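Local coordinates for sulfur oxygenase/reductase (Halothiobacillus neapolitanus, PDB 6QPA), which probably catalyses the oxygen-dependent disproportionation of elemental sulfur at a mononuclear non-haem iron site, at residues A[46-51]-A[160-165]; A[90-95]-A[205-210]; A[113-118]-A[243-248]; A[253-258]-A[294-299]. One frame throughout, in Å; residues are numbered along the deposited sequence.

Contact 1 of 4, residues A[46-51]-A[160-165]; sequences EQLLQT and VVIGDH
Leu-48 meets Val-160 and Ile-162 inside the closed antiparallel beta barrel of the chain, across a gap one strand wide: strands 42-53 and 159-167 do not pair with each other but both bond to strand 290-305. The contact is therefore made by side chains alone. From CB, the Leu-48 chain is swung so that CG lies anti to the carbonyl carbon (chi1 -55°), which sends the fork toward the other strand; CB and CG serve as the stalk, and the two methyls do the touching. CD2 rests against the branch point of Val-160, 4.2 Å from its CB and equally close to its CG2, and the two side chains cross at about a right angle. CD1, the extended tip, reaches into the notch between the two beta-branched residues. Val-160 and Ile-162, alternate residues of one strand, face the same way and give a compact apolar wall, while leucine supplies the longer reach needed to span the intervening strand. Tyr-79 touches both Leu-48 and Ile-162, enlarging the buried cluster. At the far end of the fork, Leu-48 CD1 sits 4.1 Å from Val-160 CG1 and 4.0 Å from Ile-162 CD1.

Contact 2 of 4, residues A[90-95]-A[205-210]; sequences EMHHDN and SAIGSF
His-92 lays its imidazole against the turn 207-210, overlapping Ile-207 with its inner half and Gly-208 with its outer half. The CG2 methyl of Ile-207 approaches the ring obliquely and lies 3.9 Å from His-92 CB, the two side chains lying antiparallel alongside each other. Farther out, Gly-208 CA stands over one face in an off-centre CH-pi contact, 4.3 Å from the ring centroid and 29° off the normal. Met-91 CE covers the other face, 4.0 Å above the plane and toward the rim. Glycine suits this position because its bare backbone can lie close to the metal-bound ring with the serine hydroxyl beside it. That hydroxyl, Ser-205 OG, takes the Gly-208 N-H at 3.0 Å, an ST motif that ties down the start of the loop, leading into the type I turn 207-210, and is also bonded to Glu-89. Ser-209 OG in turn donates to Ser-205 O at 2.7 Å and bonds to the backbone N of Glu-116. The loop thus backs a first-shell ligand: His-92 NE2 binds the iron together with His-88 and Glu-116, the facial triad of two histidines and one carboxylate found in mononuclear non-haem iron enzymes.

Contact 3 of 4, residues A[113-118]-A[243-248]; sequences GPWEPY and PPIPGQ
Tyr-118 and Pro-243 form the closer half of this contact, Trp-115 and Ile-245 the other, where the short, weakly bonded strand 245-246 adds on to strand 193-204 of the beta barrel. Strand 110-125 also pairs with strand 193-204, so the two segments meet through side chains. Pro-243 sets its pucker-forming carbons obliquely against one side of the phenol, with CG 3.6 Å from Tyr-118 CD2; a rigid, apolar proline packs well there without competing for the polar end of the ring. Some distance along, the extended Ile-245 chain brings CD1 to 4.2 Å from Trp-115 CH2, the far corner of the indole, whose length lets it reach over from its own strand. The same indole makes a cation-pi contact with Lys-292 of the second subunit. Between Trp-115 and Tyr-118 in the sequence, Glu-116 binds the iron through OE2. Tyr-118 OH hydrogen-bonds to Glu-89 and to ND1 of the iron ligand His-88, making it a second-shell residue, while Pro-243 CB lies 3.7 Å from Tyr-118 CD2.

Contact 4 of 4, residues A[253-258]-A[294-299]; sequences YLVHIE and PYYMFF
This contact belongs to the outer face of the beta-barrel wall, where strands 251-259 and 290-305 flank strand 159-167, pairing with it and not with each other. Tyr-296 bridges the gap on that side. Its CG lies anti to the carbonyl carbon (chi1 -81°), a setting that leans the long phenol over the intervening strand, where it also packs on Val-161. The ring reaches Ile-257 with CE1, 4.1 Å from the isoleucine CD1, at an oblique approach. The extended chain of Ile-257 (chi2 173°) carries that terminal methyl out to it. At the para end, Tyr-296 OH comes to 4.3 Å from Val-255 CG1, a loose touch. A tyrosine is long enough to cover a strand spacing, and the beta-branched partners, alternating along 251-259, offer it two apolar side chains on the same face. His-256, between them, points the other way. Its NE2 donates to Glu-258 OE1 at 2.7 Å in a nearly straight bond (168°), in the imidazole plane and on the anti lone pair; Glu-258 is also held by Arg-158 and Arg-309. Across the strand that pairs with both, side chains two strands apart thus meet on the outer face of a closed antiparallel barrel.

In the fold
The four contacts fall into two groups. Contacts 1 and 4, with centres 6 Å apart, lie on the two surfaces of the same part of the barrel wall: backbone pairs such as Val-160 O to Phe-299 N and Asp-164 N to Tyr-295 O, both 2.7 Å and probably hydrogen bonds, join strand 159-167 to strand 290-305. Contacts 2 and 3, about 11 Å apart between centres, each bring one iron ligand, His-92 and Glu-116, and His-88 completes the triad; Ser-209 OG to Glu-116 N, 2.9 Å, links them. Both also touch the second subunit. The groups are well separated, with contacts 2 and 4 about 26 Å apart between centres, yet contacts 1, 3 and 4 reach the same curled sheet.

Contact 1 of 4, residues A[46-51]-A[160-165]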
loop_
_atom_site.group_PDB
_atom_site.type_symbol
_atom_site.label_atom_id
_atom_site.label_comp_id
_atom_site.label_asym_id
_atom_site.label_seq_id
_atom_site.Cartn_x
_atom_site.Cartn_y
_atom_site.Cartn_z
ATOM N N GLU A 46 13.872 -22.874 -48.773
ATOM C CA GLU A 46 14.316 -22.814 -47.382
ATOM C C GLU A 46 14.055 -21.402 -46.897
ATOM O O GLU A 46 14.544 -20.453 -47.507
ATOM C CB GLU A 46 15.813 -23.125 -47.236
ATOM C CG GLU A 46 16.263 -24.414 -47.856
ATOM C CD GLU A 46 16.024 -25.598 -46.948
ATOM O OE1 GLU A 46 15.636 -25.370 -45.794
ATOM O OE2 GLU A 46 16.217 -26.749 -47.387
ATOM N N GLN A 47 13.258 -21.252 -45.847
ATOM C CA GLN A 47 13.058 -19.953 -45.219
ATOM C C GLN A 47 13.929 -19.897 -43.966
ATOM O O GLN A 47 13.691 -20.626 -42.991
ATOM C CB GLN A 47 11.583 -19.697 -44.901
ATOM C CG GLN A 47 11.308 -18.241 -44.482
ATOM C CD GLN A 47 9.871 -17.995 -44.044
ATOM O OE1 GLN A 47 9.325 -18.732 -43.222
ATOM N NE2 GLN A 47 9.257 -16.946 -44.586
ATOM N N LEU A 48 14.962 -19.061 -44.003
ATOM C CA LEU A 48 15.949 -18.997 -42.935
ATOM C C LEU A 48 15.842 -17.653 -42.230
ATOM O O LEU A 48 15.912 -16.603 -42.875
ATOM C CB LEU A 48 17.351 -19.190 -43.500
ATOM C CG LEU A 48 17.633 -20.445 -44.321
ATOM C CD1 LEU A 48 19.070 -20.411 -44.851
ATOM C CD2 LEU A 48 17.438 -21.686 -43.460
ATOM N N LEU A 49 15.673 -17.685 -40.912
ATOM C CA LEU A 49 15.635 -16.482 -40.093
ATOM C C LEU A 49 16.902 -16.416 -39.250
ATOM O O LEU A 49 17.246 -17.385 -38.568
ATOM C CB LEU A 49 14.384 -16.461 -39.199
ATOM C CG LEU A 49 14.217 -15.163 -38.405
ATOM C CD1 LEU A 49 14.038 -13.990 -39.373
ATOM C CD2 LEU A 49 13.031 -15.250 -37.436
ATOM N N GLN A 50 17.610 -15.293 -39.297
ATOM C CA GLN A 50 18.862 -15.213 -38.545
ATOM C C GLN A 50 18.600 -15.213 -37.043
ATOM O O GLN A 50 17.676 -14.553 -36.561
ATOM C CB GLN A 50 19.657 -13.968 -38.924
ATOM C CG GLN A 50 20.964 -13.855 -38.167
ATOM C CD GLN A 50 21.737 -12.623 -38.578
ATOM O OE1 GLN A 50 21.191 -11.712 -39.196
ATOM N NE2 GLN A 50 23.005 -12.590 -38.241
ATOM N N THR A 51 19.408 -15.990 -36.307
ATOM C CA THR A 51 19.362 -16.044 -34.853
ATOM C C THR A 51 20.611 -15.491 -34.188
ATOM O O THR A 51 20.571 -15.194 -32.991
ATOM C CB THR A 51 19.185 -17.496 -34.382
ATOM O OG1 THR A 51 20.230 -18.302 -34.947
ATOM C CG2 THR A 51 17.831 -18.032 -34.809
ATOM N N VAL A 160 21.084 -23.762 -39.219
ATOM C CA VAL A 160 21.775 -23.561 -40.485
ATOM C C VAL A 160 22.729 -22.394 -40.312
ATOM O O VAL A 160 22.347 -21.321 -39.824
ATOM C CB VAL A 160 20.804 -23.346 -41.660
ATOM C CG1 VAL A 160 21.582 -23.004 -42.950
ATOM C CG2 VAL A 160 19.963 -24.609 -41.878
ATOM N N VAL A 161 23.974 -22.615 -40.690
ATOM C CA VAL A 161 25.013 -21.606 -40.621
ATOM C C VAL A 161 25.469 -21.303 -42.041
ATOM O O VAL A 161 25.598 -22.221 -42.858
ATOM C CB VAL A 161 26.156 -22.138 -39.736
ATOM C CG1 VAL A 161 27.426 -21.533 -40.108
ATOM C CG2 VAL A 161 25.820 -21.891 -38.257
ATOM N N ILE A 162 25.676 -20.024 -42.354
ATOM C CA ILE A 162 26.158 -19.622 -43.679
ATOM C C ILE A 162 27.441 -18.815 -43.511
ATOM O O ILE A 162 27.434 -17.758 -42.862
ATOM C CB ILE A 162 25.117 -18.808 -44.457
ATOM C CG1 ILE A 162 23.811 -19.605 -44.600
ATOM C CG2 ILE A 162 25.685 -18.441 -45.846
ATOM C CD1 ILE A 162 22.706 -18.837 -45.338
ATOM N N GLY A 163 28.531 -19.314 -44.086
ATOM C CA GLY A 163 29.809 -18.633 -44.052
ATOM C C GLY A 163 30.059 -17.853 -45.330
ATOM O O GLY A 163 30.109 -18.425 -46.417
ATOM N N ASP A 164 30.207 -16.532 -45.187
ATOM C CA ASP A 164 30.408 -15.632 -46.312
ATOM C C ASP A 164 31.905 -15.514 -46.621
ATOM O O ASP A 164 32.696 -15.095 -45.768
ATOM C CB ASP A 164 29.800 -14.265 -45.992
ATOM C CG ASP A 164 29.607 -13.410 -47.232
ATOM O OD1 ASP A 164 30.237 -13.716 -48.257
ATOM O OD2 ASP A 164 28.812 -12.450 -47.204
ATOM N N HIS A 165 32.292 -15.866 -47.841
ATOM C CA HIS A 165 33.682 -15.804 -48.267
ATOM C C HIS A 165 33.769 -15.035 -49.575
ATOM O O HIS A 165 33.017 -15.327 -50.513
ATOM C CB HIS A 165 34.272 -17.200 -48.483
ATOM C CG HIS A 165 34.182 -18.104 -47.296
ATOM N ND1 HIS A 165 32.996 -18.660 -46.864
ATOM C CD2 HIS A 165 35.144 -18.573 -46.463
ATOM C CE1 HIS A 165 33.226 -19.417 -45.805
ATOM N NE2 HIS A 165 34.523 -19.387 -45.543
#

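Contact 2 of 4, residues A[90-95]-A[205-210]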
loop_
_atom_site.group_PDB
_atom_site.type_symbol
_atom_site.label_atom_id
_atom_site.label_comp_id
_atom_site.label_asym_id
_atom_site.label_seq_id
_atom_site.Cartn_x
_atom_site.Cartn_y
_atom_site.Cartn_z
ATOM N N GLU A 90 11.164 -16.789 -65.290
ATOM C CA GLU A 90 9.854 -16.913 -65.902
ATOM C C GLU A 90 8.751 -16.889 -64.852
ATOM O O GLU A 90 7.721 -16.226 -65.034
ATOM C CB GLU A 90 9.797 -18.196 -66.718
ATOM C CG GLU A 90 8.524 -18.353 -67.474
ATOM C CD GLU A 90 8.579 -19.533 -68.414
ATOM O OE1 GLU A 90 8.729 -20.673 -67.919
ATOM O OE2 GLU A 90 8.513 -19.311 -69.647
ATOM N N MET A 91 8.953 -17.594 -63.740
ATOM C CA MET A 91 7.980 -17.548 -62.659
ATOM C C MET A 91 7.762 -16.113 -62.191
ATOM O O MET A 91 6.618 -15.664 -62.059
ATOM C CB MET A 91 8.435 -18.450 -61.509
ATOM C CG MET A 91 7.428 -18.580 -60.353
ATOM S SD MET A 91 7.416 -17.151 -59.222
ATOM C CE MET A 91 9.162 -17.042 -58.752
ATOM N N HIS A 92 8.853 -15.368 -61.946
ATOM C CA HIS A 92 8.719 -13.965 -61.551
ATOM C C HIS A 92 7.970 -13.151 -62.600
ATOM O O HIS A 92 7.179 -12.266 -62.262
ATOM C CB HIS A 92 10.090 -13.328 -61.318
ATOM C CG HIS A 92 10.548 -13.366 -59.897
ATOM N ND1 HIS A 92 9.903 -12.679 -58.892
ATOM C CD2 HIS A 92 11.614 -13.969 -59.319
ATOM C CE1 HIS A 92 10.535 -12.880 -57.748
ATOM N NE2 HIS A 92 11.578 -13.660 -57.980
ATOM N N HIS A 93 8.224 -13.414 -63.878
ATOM C CA HIS A 93 7.519 -12.697 -64.927
ATOM C C HIS A 93 6.043 -13.066 -64.945
ATOM O O HIS A 93 5.174 -12.189 -64.967
ATOM C CB HIS A 93 8.164 -12.984 -66.286
ATOM C CG HIS A 93 7.345 -12.488 -67.433
ATOM N ND1 HIS A 93 7.450 -11.204 -67.927
ATOM C CD2 HIS A 93 6.377 -13.095 -68.159
ATOM C CE1 HIS A 93 6.591 -11.048 -68.914
ATOM N NE2 HIS A 93 5.925 -12.176 -69.071
ATOM N N ASP A 94 5.743 -14.367 -64.941
ATOM C CA ASP A 94 4.368 -14.823 -65.071
ATOM C C ASP A 94 3.511 -14.441 -63.871
ATOM O O ASP A 94 2.289 -14.351 -64.004
ATOM C CB ASP A 94 4.328 -16.343 -65.279
ATOM C CG ASP A 94 4.910 -16.784 -66.633
ATOM O OD1 ASP A 94 5.192 -15.933 -67.501
ATOM O OD2 ASP A 94 5.077 -18.006 -66.829
ATOM N N ASN A 95 4.108 -14.228 -62.704
ATOM C CA ASN A 95 3.345 -13.915 -61.508
ATOM C C ASN A 95 3.721 -12.539 -60.978
ATOM O O ASN A 95 3.618 -12.268 -59.776
ATOM C CB ASN A 95 3.565 -14.995 -60.452
ATOM C CG ASN A 95 3.205 -16.386 -60.961
ATOM O OD1 ASN A 95 4.086 -17.198 -61.229
ATOM N ND2 ASN A 95 1.916 -16.661 -61.101
ATOM N N SER A 205 19.377 -11.734 -59.816
ATOM C CA SER A 205 18.098 -11.472 -60.468
ATOM C C SER A 205 17.714 -10.015 -60.234
ATOM O O SER A 205 17.622 -9.568 -59.088
ATOM C CB SER A 205 17.008 -12.406 -59.948
ATOM O OG SER A 205 15.753 -12.043 -60.503
ATOM N N ALA A 206 17.501 -9.269 -61.315
ATOM C CA ALA A 206 17.103 -7.875 -61.164
ATOM C C ALA A 206 15.690 -7.782 -60.600
ATOM O O ALA A 206 15.435 -7.068 -59.623
ATOM C CB ALA A 206 17.210 -7.169 -62.519
ATOM N N ILE A 207 14.768 -8.522 -61.205
ATOM C CA ILE A 207 13.387 -8.522 -60.758
ATOM C C ILE A 207 13.309 -9.014 -59.319
ATOM O O ILE A 207 12.655 -8.400 -58.474
ATOM C CB ILE A 207 12.531 -9.379 -61.708
ATOM C CG1 ILE A 207 12.435 -8.738 -63.091
ATOM C CG2 ILE A 207 11.134 -9.594 -61.135
ATOM C CD1 ILE A 207 11.545 -7.506 -63.136
ATOM N N GLY A 208 14.020 -10.101 -59.001
ATOM C CA GLY A 208 13.973 -10.614 -57.636
ATOM C C GLY A 208 14.561 -9.663 -56.613
ATOM O O GLY A 208 14.206 -9.730 -55.432
ATOM N N SER A 209 15.437 -8.764 -57.048
ATOM C CA SER A 209 16.044 -7.766 -56.186
ATOM C C SER A 209 15.278 -6.463 -56.190
ATOM O O SER A 209 15.768 -5.467 -55.643
ATOM C CB SER A 209 17.488 -7.513 -56.619
ATOM O OG SER A 209 18.209 -8.723 -56.592
ATOM N N PHE A 210 14.099 -6.444 -56.804
ATOM C CA PHE A 210 13.285 -5.237 -56.884
ATOM C C PHE A 210 14.043 -4.086 -57.557
ATOM O O PHE A 210 13.866 -2.914 -57.215
ATOM C CB PHE A 210 12.789 -4.836 -55.493
ATOM C CG PHE A 210 11.429 -4.242 -55.497
ATOM C CD1 PHE A 210 10.333 -5.016 -55.835
ATOM C CD2 PHE A 210 11.238 -2.910 -55.169
ATOM C CE1 PHE A 210 9.068 -4.473 -55.841
ATOM C CE2 PHE A 210 9.974 -2.357 -55.173
ATOM C CZ PHE A 210 8.888 -3.137 -55.510
#

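Contact 3 of 4, residues A[113-118]-A[243-248]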
loop_
_atom_site.group_PDB
_atom_site.type_symbol
_atom_site.label_atom_id
_atom_site.label_comp_id
_atom_site.label_asym_id
_atom_site.label_seq_id
_atom_site.Cartn_x
_atom_site.Cartn_y
_atom_site.Cartn_z
ATOM N N GLY A 113 17.528 -4.610 -48.390
ATOM C CA GLY A 113 17.168 -5.617 -49.367
ATOM C C GLY A 113 15.834 -5.329 -50.037
ATOM O O GLY A 113 15.259 -4.255 -49.857
ATOM N N PRO A 114 15.295 -6.295 -50.813
ATOM C CA PRO A 114 15.878 -7.620 -51.056
ATOM C C PRO A 114 17.008 -7.552 -52.079
ATOM O O PRO A 114 17.046 -6.631 -52.891
ATOM C CB PRO A 114 14.702 -8.427 -51.607
ATOM C CG PRO A 114 13.958 -7.424 -52.404
ATOM C CD PRO A 114 14.063 -6.112 -51.600
ATOM N N TRP A 115 17.947 -8.485 -51.977
ATOM C CA TRP A 115 18.980 -8.696 -52.980
ATOM C C TRP A 115 18.986 -10.190 -53.239
ATOM O O TRP A 115 19.100 -10.974 -52.296
ATOM C CB TRP A 115 20.336 -8.189 -52.486
ATOM C CG TRP A 115 21.449 -8.222 -53.482
ATOM C CD1 TRP A 115 22.589 -8.975 -53.410
ATOM C CD2 TRP A 115 21.558 -7.439 -54.693
ATOM N NE1 TRP A 115 23.400 -8.709 -54.498
ATOM C CE2 TRP A 115 22.783 -7.781 -55.303
ATOM C CE3 TRP A 115 20.726 -6.490 -55.322
ATOM C CZ2 TRP A 115 23.212 -7.197 -56.501
ATOM C CZ3 TRP A 115 21.138 -5.928 -56.526
ATOM C CH2 TRP A 115 22.378 -6.278 -57.099
ATOM N N GLU A 116 18.797 -10.600 -54.493
ATOM C CA GLU A 116 18.564 -12.012 -54.791
ATOM C C GLU A 116 19.596 -12.530 -55.787
ATOM O O GLU A 116 19.327 -12.586 -56.999
ATOM C CB GLU A 116 17.153 -12.247 -55.322
ATOM C CG GLU A 116 16.790 -13.728 -55.312
ATOM C CD GLU A 116 15.426 -14.003 -55.881
ATOM O OE1 GLU A 116 15.063 -13.347 -56.871
ATOM O OE2 GLU A 116 14.724 -14.885 -55.355
ATOM N N PRO A 117 20.769 -12.939 -55.315
ATOM C CA PRO A 117 21.769 -13.528 -56.214
ATOM C C PRO A 117 21.450 -14.983 -56.521
ATOM O O PRO A 117 20.756 -15.678 -55.772
ATOM C CB PRO A 117 23.082 -13.423 -55.416
ATOM C CG PRO A 117 22.751 -12.609 -54.170
ATOM C CD PRO A 117 21.288 -12.807 -53.942
ATOM N N TYR A 118 21.993 -15.437 -57.640
ATOM C CA TYR A 118 21.923 -16.824 -58.082
ATOM C C TYR A 118 23.195 -17.572 -57.684
ATOM O O TYR A 118 24.307 -17.032 -57.794
ATOM C CB TYR A 118 21.757 -16.896 -59.598
ATOM C CG TYR A 118 20.384 -16.544 -60.134
ATOM C CD1 TYR A 118 19.327 -17.439 -60.017
ATOM C CD2 TYR A 118 20.158 -15.340 -60.819
ATOM C CE1 TYR A 118 18.065 -17.151 -60.535
ATOM C CE2 TYR A 118 18.889 -15.043 -61.345
ATOM C CZ TYR A 118 17.854 -15.959 -61.194
ATOM O OH TYR A 118 16.610 -15.709 -61.695
ATOM N N PRO A 243 21.440 -14.787 -65.612
ATOM C CA PRO A 243 21.179 -13.652 -64.717
ATOM C C PRO A 243 21.450 -12.350 -65.441
ATOM O O PRO A 243 22.453 -12.238 -66.160
ATOM C CB PRO A 243 22.172 -13.870 -63.563
ATOM C CG PRO A 243 22.418 -15.386 -63.571
ATOM C CD PRO A 243 22.384 -15.762 -65.026
ATOM N N PRO A 244 20.536 -11.377 -65.358
ATOM C CA PRO A 244 20.812 -10.078 -65.998
ATOM C C PRO A 244 21.970 -9.344 -65.345
ATOM O O PRO A 244 22.797 -8.733 -66.033
ATOM C CB PRO A 244 19.504 -9.296 -65.797
ATOM C CG PRO A 244 18.544 -10.237 -65.134
ATOM C CD PRO A 244 19.299 -11.363 -64.563
ATOM N N ILE A 245 22.047 -9.390 -64.022
ATOM C CA ILE A 245 23.069 -8.665 -63.279
ATOM C C ILE A 245 24.248 -9.616 -63.096
ATOM O O ILE A 245 24.050 -10.762 -62.681
ATOM C CB ILE A 245 22.514 -8.163 -61.939
ATOM C CG1 ILE A 245 21.377 -7.171 -62.177
ATOM C CG2 ILE A 245 23.609 -7.522 -61.083
ATOM C CD1 ILE A 245 20.626 -6.833 -60.877
ATOM N N PRO A 246 25.466 -9.212 -63.458
ATOM C CA PRO A 246 26.633 -10.097 -63.291
ATOM C C PRO A 246 26.880 -10.438 -61.828
ATOM O O PRO A 246 26.528 -9.675 -60.923
ATOM C CB PRO A 246 27.795 -9.273 -63.859
ATOM C CG PRO A 246 27.148 -8.229 -64.719
ATOM C CD PRO A 246 25.812 -7.937 -64.103
ATOM N N GLY A 247 27.500 -11.594 -61.600
ATOM C CA GLY A 247 27.963 -11.917 -60.260
ATOM C C GLY A 247 28.978 -10.903 -59.770
ATOM O O GLY A 247 29.726 -10.304 -60.550
ATOM N N GLN A 248 28.994 -10.680 -58.463
ATOM C CA GLN A 248 29.960 -9.721 -57.964
ATOM C C GLN A 248 31.375 -10.278 -58.094
ATOM O O GLN A 248 31.586 -11.495 -58.159
ATOM C CB GLN A 248 29.695 -9.397 -56.507
ATOM C CG GLN A 248 30.096 -10.536 -55.571
ATOM C CD GLN A 248 30.206 -10.039 -54.158
ATOM O OE1 GLN A 248 29.205 -9.645 -53.555
ATOM N NE2 GLN A 248 31.439 -9.998 -53.633
#

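Contact 4 of 4, residues A[253-258]-A[294-299]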
loop_
_atom_site.group_PDB
_atom_site.type_symbol
_atom_site.label_atom_id
_atom_site.label_comp_id
_atom_site.label_asym_id
_atom_site.label_seq_id
_atom_site.Cartn_x
_atom_site.Cartn_y
_atom_site.Cartn_z
ATOM N N TYR A 253 31.499 -16.851 -52.249
ATOM C CA TYR A 253 31.047 -18.200 -51.939
ATOM C C TYR A 253 30.314 -18.183 -50.614
ATOM O O TYR A 253 30.803 -17.590 -49.644
ATOM C CB TYR A 253 32.220 -19.180 -51.854
ATOM C CG TYR A 253 32.852 -19.553 -53.188
ATOM C CD1 TYR A 253 33.782 -18.730 -53.795
ATOM C CD2 TYR A 253 32.542 -20.760 -53.810
ATOM C CE1 TYR A 253 34.376 -19.086 -55.013
ATOM C CE2 TYR A 253 33.131 -21.133 -55.025
ATOM C CZ TYR A 253 34.042 -20.291 -55.621
ATOM O OH TYR A 253 34.637 -20.674 -56.805
ATOM N N LEU A 254 29.157 -18.844 -50.568
ATOM C CA LEU A 254 28.434 -19.081 -49.325
ATOM C C LEU A 254 28.608 -20.536 -48.937
ATOM O O LEU A 254 28.252 -21.432 -49.710
ATOM C CB LEU A 254 26.953 -18.761 -49.466
ATOM C CG LEU A 254 26.717 -17.297 -49.779
ATOM C CD1 LEU A 254 25.214 -17.002 -49.782
ATOM C CD2 LEU A 254 27.439 -16.471 -48.731
ATOM N N VAL A 255 29.140 -20.769 -47.743
ATOM C CA VAL A 255 29.334 -22.120 -47.239
ATOM C C VAL A 255 28.185 -22.430 -46.285
ATOM O O VAL A 255 28.120 -21.900 -45.172
ATOM C CB VAL A 255 30.706 -22.267 -46.570
ATOM C CG1 VAL A 255 30.830 -23.647 -45.912
ATOM C CG2 VAL A 255 31.816 -22.044 -47.617
ATOM N N HIS A 256 27.290 -23.316 -46.713
ATOM C CA HIS A 256 26.068 -23.653 -45.982
ATOM C C HIS A 256 26.339 -24.909 -45.159
ATOM O O HIS A 256 26.694 -25.946 -45.722
ATOM C CB HIS A 256 24.935 -23.849 -46.992
ATOM C CG HIS A 256 23.672 -24.442 -46.440
ATOM N ND1 HIS A 256 22.459 -23.795 -46.523
ATOM C CD2 HIS A 256 23.410 -25.657 -45.903
ATOM C CE1 HIS A 256 21.512 -24.563 -46.017
ATOM N NE2 HIS A 256 22.062 -25.704 -45.642
ATOM N N ILE A 257 26.248 -24.803 -43.832
ATOM C CA ILE A 257 26.505 -25.942 -42.950
ATOM C C ILE A 257 25.339 -26.117 -41.990
ATOM O O ILE A 257 24.948 -25.174 -41.293
ATOM C CB ILE A 257 27.812 -25.787 -42.153
ATOM C CG1 ILE A 257 28.944 -25.271 -43.056
ATOM C CG2 ILE A 257 28.182 -27.130 -41.532
ATOM C CD1 ILE A 257 30.206 -24.946 -42.310
ATOM N N GLU A 258 24.833 -27.340 -41.905
ATOM C CA GLU A 258 23.739 -27.664 -41.012
ATOM C C GLU A 258 24.277 -28.411 -39.805
ATOM O O GLU A 258 25.197 -29.234 -39.919
ATOM C CB GLU A 258 22.665 -28.485 -41.731
ATOM C CG GLU A 258 22.236 -27.790 -42.994
ATOM C CD GLU A 258 20.948 -28.302 -43.613
ATOM O OE1 GLU A 258 20.454 -27.595 -44.506
ATOM O OE2 GLU A 258 20.430 -29.376 -43.235
ATOM N N PRO A 294 36.396 -15.467 -43.230
ATOM C CA PRO A 294 34.986 -15.882 -43.258
ATOM C C PRO A 294 34.127 -15.166 -42.216
ATOM O O PRO A 294 34.642 -14.729 -41.199
ATOM C CB PRO A 294 35.050 -17.380 -42.950
ATOM C CG PRO A 294 36.307 -17.548 -42.168
ATOM C CD PRO A 294 37.265 -16.474 -42.595
ATOM N N TYR A 295 32.834 -15.026 -42.505
ATOM C CA TYR A 295 31.856 -14.493 -41.566
ATOM C C TYR A 295 30.673 -15.455 -41.536
ATOM O O TYR A 295 30.086 -15.756 -42.581
ATOM C CB TYR A 295 31.403 -13.086 -41.977
ATOM C CG TYR A 295 30.488 -12.401 -40.960
ATOM C CD1 TYR A 295 31.005 -11.838 -39.801
ATOM C CD2 TYR A 295 29.113 -12.301 -41.182
ATOM C CE1 TYR A 295 30.177 -11.193 -38.877
ATOM C CE2 TYR A 295 28.286 -11.662 -40.279
ATOM C CZ TYR A 295 28.816 -11.118 -39.123
ATOM O OH TYR A 295 27.978 -10.484 -38.239
ATOM N N TYR A 296 30.336 -15.955 -40.353
ATOM C CA TYR A 296 29.318 -16.986 -40.208
ATOM C C TYR A 296 28.083 -16.405 -39.528
ATOM O O TYR A 296 28.164 -15.955 -38.381
ATOM C CB TYR A 296 29.878 -18.161 -39.411
ATOM C CG TYR A 296 30.722 -19.082 -40.280
ATOM C CD1 TYR A 296 30.123 -20.068 -41.036
ATOM C CD2 TYR A 296 32.095 -18.939 -40.368
ATOM C CE1 TYR A 296 30.838 -20.911 -41.833
ATOM C CE2 TYR A 296 32.841 -19.788 -41.186
ATOM C CZ TYR A 296 32.194 -20.771 -41.920
ATOM O OH TYR A 296 32.869 -21.642 -42.754
ATOM N N MET A 297 26.949 -16.415 -40.235
ATOM C CA MET A 297 25.653 -16.071 -39.659
ATOM C C MET A 297 24.888 -17.342 -39.289
ATOM O O MET A 297 24.901 -18.323 -40.035
ATOM C CB MET A 297 24.821 -15.229 -40.635
ATOM C CG MET A 297 25.472 -13.902 -41.013
ATOM S SD MET A 297 24.683 -13.134 -42.442
ATOM C CE MET A 297 23.064 -12.756 -41.752
ATOM N N PHE A 298 24.223 -17.316 -38.133
ATOM C CA PHE A 298 23.407 -18.428 -37.658
ATOM C C PHE A 298 21.942 -18.191 -38.024
ATOM O O PHE A 298 21.432 -17.086 -37.852
ATOM C CB PHE A 298 23.516 -18.592 -36.134
ATOM C CG PHE A 298 24.779 -19.268 -35.664
ATOM C CD1 PHE A 298 26.002 -19.021 -36.292
ATOM C CD2 PHE A 298 24.746 -20.148 -34.572
ATOM C CE1 PHE A 298 27.174 -19.633 -35.839
ATOM C CE2 PHE A 298 25.905 -20.770 -34.117
ATOM C CZ PHE A 298 27.129 -20.505 -34.748
ATOM N N PHE A 299 21.272 -19.243 -38.501
ATOM C CA PHE A 299 19.869 -19.193 -38.893
ATOM C C PHE A 299 19.078 -20.374 -38.341
ATOM O O PHE A 299 19.599 -21.481 -38.160
ATOM C CB PHE A 299 19.688 -19.258 -40.399
ATOM C CG PHE A 299 20.267 -18.110 -41.149
ATOM C CD1 PHE A 299 21.603 -18.123 -41.525
ATOM C CD2 PHE A 299 19.471 -17.042 -41.528
ATOM C CE1 PHE A 299 22.143 -17.090 -42.257
ATOM C CE2 PHE A 299 20.001 -15.995 -42.267
ATOM C CZ PHE A 299 21.350 -16.020 -42.627
#